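Local atomic coordinates of tyrocidine synthase 2 (Brevibacillus parabrevis, PDB entry 6TA8), a protein that belongs to the non-ribosomal peptide synthetases, the chain described here being folded as one of their condensation domains. Residues 52-58 with 134-139; 268-273 with 463-469. All coordinates share one frame; numbering follows the deposited sequence.

Contact 1. Residues 52-58 with 134-139; sequences RHHWNQA and QSSIDL
His53, Gln134 and Ile137 lose the most surface as the turn leading into strand 56-63 settles on Gln134, the last residue of helix 122-134, and the loop that follows it. His53 has CG between its backbone N and carbonyl carbon (chi1 65°), which stands the imidazole up beside the 135-137 backbone. Its CB packs 3.2 Å from Ile137 O, and the carbonyl oxygen of Ser135 lies at the ring edge, near the ring plane. A water donates to His53 O and accepts from Ile137 N, bridging the two backbones.

Asn56 ND2 bonds to Gln134 twice: to its main-chain O, on an in-plane lone pair at 2.9 Å, and weakly at 3.3 Å to OE1, which the bend at chi2 brings back. The two side chains run antiparallel, with their amide planes 14° apart. Asn56 OD1 accepts from Trp55 N, which approaches from above the carbonyl plane; together with the ND2 bonds this probably helps to set the orientation of the Asn56 amide. Beyond OE1, Gln134 NE2 lies 3.3 Å from Ala58 CB and bonds to Thr407 O. Ile137 meets the Asn56 amide with CD1, 3.4 Å from ND2.

The Gln134 carbonyl and Ser135 CA lie over one face of the His54 ring, toward its rim, and His54 NE2 bonds to Gln409 O. Leu139 reaches the turn with CD1, 3.7 Å from Arg52 O. That oxygen also accepts from NE2 of His163, which with His164 begins the His-His motif of condensation domains; the arrangement ties strand and helix end together beside that motif in the N-terminal, chloramphenicol-acetyltransferase-like lobe.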
loop_
_atom_site.group_PDB
_atom_site.type_symbol
_atom_site.label_atom_id
_atom_site.label_comp_id
_atom_site.label_asym_id
_atom_site.label_seq_id
_atom_site.Cartn_x
_atom_site.Cartn_y
_atom_site.Cartn_z
ATOM N N ARG A 52 15.137 -5.176 8.248
ATOM C CA ARG A 52 14.187 -4.121 7.912
ATOM C C ARG A 52 14.574 -3.356 6.652
ATOM O O ARG A 52 13.755 -2.585 6.140
ATOM C CB ARG A 52 14.048 -3.152 9.087
ATOM C CG ARG A 52 15.311 -2.369 9.393
ATOM C CD ARG A 52 15.217 -1.667 10.735
ATOM N NE ARG A 52 16.251 -0.648 10.878
ATOM C CZ ARG A 52 16.558 -0.046 12.022
ATOM N NH1 ARG A 52 15.909 -0.358 13.136
ATOM N NH2 ARG A 52 17.515 0.871 12.053
ATOM N N HIS A 53 15.795 -3.545 6.144
ATOM C CA HIS A 53 16.173 -2.961 4.864
ATOM C C HIS A 53 15.549 -3.702 3.690
ATOM O O HIS A 53 15.555 -3.180 2.570
ATOM C CB HIS A 53 17.693 -2.952 4.720
ATOM C CG HIS A 53 18.298 -4.319 4.660
ATOM N ND1 HIS A 53 18.634 -5.035 5.789
ATOM C CD2 HIS A 53 18.618 -5.107 3.606
ATOM C CE1 HIS A 53 19.137 -6.203 5.434
ATOM N NE2 HIS A 53 19.139 -6.273 4.115
ATOM N N HIS A 54 15.022 -4.903 3.917
ATOM C CA HIS A 54 14.353 -5.697 2.889
ATOM C C HIS A 54 12.859 -5.678 3.206
ATOM O O HIS A 54 12.342 -6.554 3.903
ATOM C CB HIS A 54 14.905 -7.119 2.840
ATOM C CG HIS A 54 14.497 -7.881 1.617
ATOM N ND1 HIS A 54 14.959 -9.151 1.344
ATOM C CD2 HIS A 54 13.672 -7.552 0.596
ATOM C CE1 HIS A 54 14.434 -9.573 0.208
ATOM N NE2 HIS A 54 13.649 -8.622 -0.267
ATOM N N TRP A 55 12.171 -4.666 2.682
ATOM C CA TRP A 55 10.757 -4.438 2.950
ATOM C C TRP A 55 10.239 -3.408 1.958
ATOM O O TRP A 55 9.912 -2.280 2.339
ATOM C CB TRP A 55 10.555 -3.958 4.390
ATOM C CG TRP A 55 9.261 -4.386 5.014
ATOM C CD1 TRP A 55 8.987 -5.595 5.581
ATOM C CD2 TRP A 55 8.071 -3.599 5.150
ATOM N NE1 TRP A 55 7.696 -5.614 6.054
ATOM C CE2 TRP A 55 7.113 -4.401 5.802
ATOM C CE3 TRP A 55 7.721 -2.298 4.779
ATOM C CZ2 TRP A 55 5.830 -3.943 6.093
ATOM C CZ3 TRP A 55 6.445 -1.846 5.069
ATOM C CH2 TRP A 55 5.517 -2.666 5.719
ATOM N N ASN A 56 10.169 -3.782 0.684
ATOM C CA ASN A 56 10.040 -2.832 -0.411
ATOM C C ASN A 56 8.725 -3.027 -1.160
ATOM O O ASN A 56 7.918 -3.906 -0.848
ATOM C CB ASN A 56 11.216 -2.970 -1.386
ATOM C CG ASN A 56 12.519 -3.304 -0.690
ATOM O OD1 ASN A 56 12.787 -2.839 0.418
ATOM N ND2 ASN A 56 13.344 -4.114 -1.342
ATOM N N GLN A 57 8.524 -2.165 -2.154
ATOM C CA GLN A 57 7.520 -2.326 -3.194
ATOM C C GLN A 57 8.224 -2.175 -4.533
ATOM O O GLN A 57 9.130 -1.348 -4.671
ATOM C CB GLN A 57 6.389 -1.294 -3.063
ATOM C CG GLN A 57 5.373 -1.610 -1.976
ATOM C CD GLN A 57 4.248 -0.596 -1.919
ATOM O OE1 GLN A 57 4.376 0.521 -2.422
ATOM N NE2 GLN A 57 3.136 -0.981 -1.301
ATOM N N ALA A 58 7.822 -2.976 -5.516
ATOM C CA ALA A 58 8.524 -2.987 -6.790
ATOM C C ALA A 58 7.554 -3.276 -7.924
ATOM O O ALA A 58 6.515 -3.912 -7.730
ATOM C CB ALA A 58 9.658 -4.021 -6.791
ATOM N N GLN A 134 16.523 -7.045 -4.588
ATOM C CA GLN A 134 15.512 -6.678 -3.601
ATOM C C GLN A 134 16.085 -6.637 -2.190
ATOM O O GLN A 134 15.588 -5.882 -1.345
ATOM C CB GLN A 134 14.342 -7.660 -3.656
ATOM C CG GLN A 134 13.540 -7.614 -4.940
ATOM C CD GLN A 134 12.427 -6.591 -4.894
ATOM O OE1 GLN A 134 12.205 -5.943 -3.873
ATOM N NE2 GLN A 134 11.716 -6.445 -6.004
ATOM N N SER A 135 17.117 -7.431 -1.915
ATOM C CA SER A 135 17.655 -7.581 -0.570
ATOM C C SER A 135 18.942 -6.795 -0.351
ATOM O O SER A 135 19.608 -6.995 0.669
ATOM C CB SER A 135 17.895 -9.060 -0.264
ATOM O OG SER A 135 18.929 -9.589 -1.078
ATOM N N SER A 136 19.303 -5.906 -1.272
ATOM C CA SER A 136 20.556 -5.166 -1.205
ATOM C C SER A 136 20.311 -3.667 -1.068
ATOM O O SER A 136 21.036 -2.847 -1.635
ATOM C CB SER A 136 21.422 -5.457 -2.428
ATOM O OG SER A 136 20.760 -5.086 -3.624
ATOM N N ILE A 137 19.288 -3.289 -0.308
ATOM C CA ILE A 137 18.975 -1.884 -0.073
ATOM C C ILE A 137 19.668 -1.432 1.205
ATOM O O ILE A 137 19.497 -2.044 2.266
ATOM C CB ILE A 137 17.456 -1.663 0.011
ATOM C CG1 ILE A 137 16.827 -1.766 -1.379
ATOM C CG2 ILE A 137 17.142 -0.311 0.642
ATOM C CD1 ILE A 137 15.371 -1.349 -1.421
ATOM N N ASP A 138 20.457 -0.366 1.104
ATOM C CA ASP A 138 21.133 0.217 2.255
ATOM C C ASP A 138 20.272 1.341 2.818
ATOM O O ASP A 138 20.048 2.353 2.147
ATOM C CB ASP A 138 22.516 0.735 1.862
ATOM C CG ASP A 138 23.305 1.253 3.047
ATOM O OD1 ASP A 138 22.927 0.949 4.199
ATOM O OD2 ASP A 138 24.306 1.966 2.827
ATOM N N LEU A 139 19.793 1.166 4.050
ATOM C CA LEU A 139 18.892 2.150 4.638
ATOM C C LEU A 139 19.637 3.331 5.250
ATOM O O LEU A 139 19.106 4.447 5.266
ATOM C CB LEU A 139 18.009 1.488 5.697
ATOM C CG LEU A 139 16.570 1.182 5.282
ATOM C CD1 LEU A 139 15.810 0.518 6.421
ATOM C CD2 LEU A 139 15.865 2.450 4.831
HETATM O O HOH W 1 16.606 -4.755 0.563
#

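Contact 2. Residues 268-273 with 463-469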
loop_
_atom_site.group_PDB
_atom_site.type_symbol
_atom_site.label_atom_id
_atom_site.label_comp_id
_atom_site.label_asym_id
_atom_site.label_seq_id
_atom_site.Cartn_x
_atom_site.Cartn_y
_atom_site.Cartn_z
ATOM N N HIS A 268 -22.601 -0.147 -13.243
ATOM C CA HIS A 268 -24.030 -0.430 -13.212
ATOM C C HIS A 268 -24.593 -0.729 -11.829
ATOM O O HIS A 268 -25.808 -0.931 -11.710
ATOM C CB HIS A 268 -24.352 -1.608 -14.146
ATOM C CG HIS A 268 -23.900 -1.401 -15.559
ATOM N ND1 HIS A 268 -22.589 -1.563 -15.953
ATOM C CD2 HIS A 268 -24.587 -1.049 -16.671
ATOM C CE1 HIS A 268 -22.487 -1.318 -17.247
ATOM N NE2 HIS A 268 -23.685 -1.004 -17.707
ATOM N N VAL A 269 -23.769 -0.769 -10.785
ATOM C CA VAL A 269 -24.243 -1.107 -9.447
ATOM C C VAL A 269 -24.012 -0.002 -8.429
ATOM O O VAL A 269 -24.540 -0.097 -7.310
ATOM C CB VAL A 269 -23.610 -2.420 -8.935
ATOM C CG1 VAL A 269 -23.838 -3.551 -9.924
ATOM C CG2 VAL A 269 -22.129 -2.220 -8.658
ATOM N N HIS A 270 -23.250 1.039 -8.765
ATOM C CA HIS A 270 -22.891 2.042 -7.768
ATOM C C HIS A 270 -24.089 2.908 -7.392
ATOM O O HIS A 270 -24.467 2.988 -6.218
ATOM C CB HIS A 270 -21.739 2.905 -8.285
ATOM C CG HIS A 270 -20.386 2.313 -8.039
ATOM N ND1 HIS A 270 -20.192 1.211 -7.235
ATOM C CD2 HIS A 270 -19.160 2.671 -8.490
ATOM C CE1 HIS A 270 -18.905 0.914 -7.202
ATOM N NE2 HIS A 270 -18.257 1.784 -7.956
ATOM N N HIS A 271 -24.709 3.548 -8.379
ATOM C CA HIS A 271 -25.682 4.605 -8.133
ATOM C C HIS A 271 -27.065 4.090 -7.736
ATOM O O HIS A 271 -28.002 4.892 -7.657
ATOM C CB HIS A 271 -25.790 5.505 -9.369
ATOM C CG HIS A 271 -24.501 6.168 -9.743
ATOM N ND1 HIS A 271 -24.364 6.952 -10.868
ATOM C CD2 HIS A 271 -23.288 6.165 -9.138
ATOM C CE1 HIS A 271 -23.124 7.402 -10.941
ATOM N NE2 HIS A 271 -22.451 6.938 -9.904
ATOM N N ALA A 272 -27.220 2.789 -7.485
ATOM C CA ALA A 272 -28.470 2.299 -6.912
ATOM C C ALA A 272 -28.504 2.523 -5.405
ATOM O O ALA A 272 -29.554 2.852 -4.844
ATOM C CB ALA A 272 -28.662 0.819 -7.241
ATOM N N TYR A 273 -27.365 2.339 -4.740
ATOM C CA TYR A 273 -27.173 2.755 -3.359
ATOM C C TYR A 273 -26.270 3.976 -3.250
ATOM O O TYR A 273 -26.064 4.480 -2.141
ATOM C CB TYR A 273 -26.586 1.604 -2.532
ATOM C CG TYR A 273 -27.530 0.443 -2.313
ATOM C CD1 TYR A 273 -27.634 -0.578 -3.249
ATOM C CD2 TYR A 273 -28.307 0.363 -1.165
ATOM C CE1 TYR A 273 -28.494 -1.642 -3.051
ATOM C CE2 TYR A 273 -29.168 -0.698 -0.958
ATOM C CZ TYR A 273 -29.257 -1.698 -1.904
ATOM O OH TYR A 273 -30.113 -2.756 -1.703
ATOM N N ILE A 463 -23.594 -7.610 -6.826
ATOM C CA ILE A 463 -23.705 -6.969 -8.133
ATOM C C ILE A 463 -24.982 -7.400 -8.843
ATOM O O ILE A 463 -25.590 -6.607 -9.572
ATOM C CB ILE A 463 -22.457 -7.260 -8.987
ATOM C CG1 ILE A 463 -22.267 -8.765 -9.179
ATOM C CG2 ILE A 463 -21.224 -6.648 -8.346
ATOM C CD1 ILE A 463 -21.767 -9.151 -10.555
ATOM N N GLU A 464 -25.415 -8.646 -8.648
ATOM C CA GLU A 464 -26.671 -9.100 -9.231
ATOM C C GLU A 464 -27.883 -8.598 -8.457
ATOM O O GLU A 464 -28.978 -8.523 -9.025
ATOM C CB GLU A 464 -26.693 -10.627 -9.312
ATOM C CG GLU A 464 -25.644 -11.204 -10.250
ATOM C CD GLU A 464 -25.499 -12.707 -10.114
ATOM O OE1 GLU A 464 -26.528 -13.393 -9.940
ATOM O OE2 GLU A 464 -24.354 -13.203 -10.179
ATOM N N HIS A 465 -27.712 -8.254 -7.180
ATOM C CA HIS A 465 -28.799 -7.644 -6.423
ATOM C C HIS A 465 -28.882 -6.145 -6.685
ATOM O O HIS A 465 -29.981 -5.591 -6.789
ATOM C CB HIS A 465 -28.620 -7.915 -4.928
ATOM C CG HIS A 465 -29.238 -6.876 -4.046
ATOM N ND1 HIS A 465 -30.602 -6.755 -3.883
ATOM C CD2 HIS A 465 -28.680 -5.912 -3.278
ATOM C CE1 HIS A 465 -30.857 -5.760 -3.052
ATOM N NE2 HIS A 465 -29.708 -5.231 -2.671
ATOM N N CYS A 466 -27.731 -5.478 -6.801
ATOM C CA CYS A 466 -27.711 -4.043 -7.060
ATOM C C CYS A 466 -28.048 -3.701 -8.505
ATOM O O CYS A 466 -28.427 -2.557 -8.782
ATOM C CB CYS A 466 -26.341 -3.462 -6.702
ATOM S SG CYS A 466 -25.969 -3.469 -4.933
ATOM N N MET A 467 -27.915 -4.655 -9.428
ATOM C CA MET A 467 -28.308 -4.417 -10.811
ATOM C C MET A 467 -29.800 -4.608 -11.031
ATOM O O MET A 467 -30.341 -4.084 -12.011
ATOM C CB MET A 467 -27.527 -5.337 -11.752
ATOM C CG MET A 467 -26.297 -4.691 -12.365
ATOM S SD MET A 467 -25.305 -5.856 -13.316
ATOM C CE MET A 467 -26.575 -6.662 -14.289
ATOM N N ALA A 468 -30.474 -5.347 -10.148
ATOM C CA ALA A 468 -31.919 -5.503 -10.255
ATOM C C ALA A 468 -32.664 -4.294 -9.708
ATOM O O ALA A 468 -33.773 -3.997 -10.165
ATOM C CB ALA A 468 -32.366 -6.771 -9.527
ATOM N N LYS A 469 -32.078 -3.591 -8.742
ATOM C CA LYS A 469 -32.707 -2.413 -8.155
ATOM C C LYS A 469 -32.862 -1.298 -9.183
ATOM O O LYS A 469 -33.966 -0.802 -9.409
ATOM C CB LYS A 469 -31.896 -1.909 -6.957
ATOM C CG LYS A 469 -31.577 -2.975 -5.919
ATOM C CD LYS A 469 -32.840 -3.587 -5.328
ATOM C CE LYS A 469 -33.734 -2.530 -4.697
ATOM N NZ LYS A 469 -32.990 -1.659 -3.746
#
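Tyr273 and His465 meet through a hydrogen bond, 2.7 Å between Tyr273 OH and His465 NE2, in which either residue could be the donor. Each polar atom sits at the edge of the other's ring, near its plane. The rings meet rim to rim, with planes at 45° and neither over the other's face. His465 gets there because its CG stands anti to the backbone N (chi1 153°), carrying the imidazole off helix 445-466 toward the phenol.

Next to this bond, Cys466 SG touches the tyrosine obliquely, 3.6 Å from Tyr273 CE1, a sulfur-aromatic contact that falls between face and edge. Lys469, bent at chi2, chi3 and chi4, curls back until NZ lies 3.7 Å from Tyr273 OH, close but not bonded to it.

Val269 forms the apolar half of the contact. Its CB rests 3.7 Å from Cys466 CB, and CG1 lies against Met467 CG at 3.6 Å and Ile463 O at 3.5 Å. Ala272 CB lies against Cys466 O.

Farther out, the first turns of helix 339-351 pack on this junction: Pro340 touches both Tyr273 and His465, Lys344 touches Tyr273, and Ile343 packs on Cys466. Leu280 of helix 277-293 backs Val269, and Leu265 of helix 259-267 backs Ile463. These neighbours surround the place where 268-273 meets the last part of helix 445-466.

The seam is therefore a small hydrophobic patch with one polar clasp at its edge. Having a hydroxyl on one side and an imidazole nitrogen on the other, that clasp can work in either direction, and the nearby lysine ammonium would probably disfavour protonation of His465.

Contacts 1 and 2 lie on opposite sides of the chain's centre, in the two chloramphenicol-acetyltransferase-like lobes expected of a condensation domain. Their centres are about 43 Å apart and their nearest atoms about 23 Å apart, so they do not touch. Along the chain, contact 1 closes before contact 2 opens. The pair 52-58 and 134-139 joins a sheet strand to the end of a helix beside His163 and His164, with its centre about 15 Å from that of the chain. The other contact is more peripheral, about 28 Å out, and packs 268-273 on 463-469, the last residues of the modelled chain.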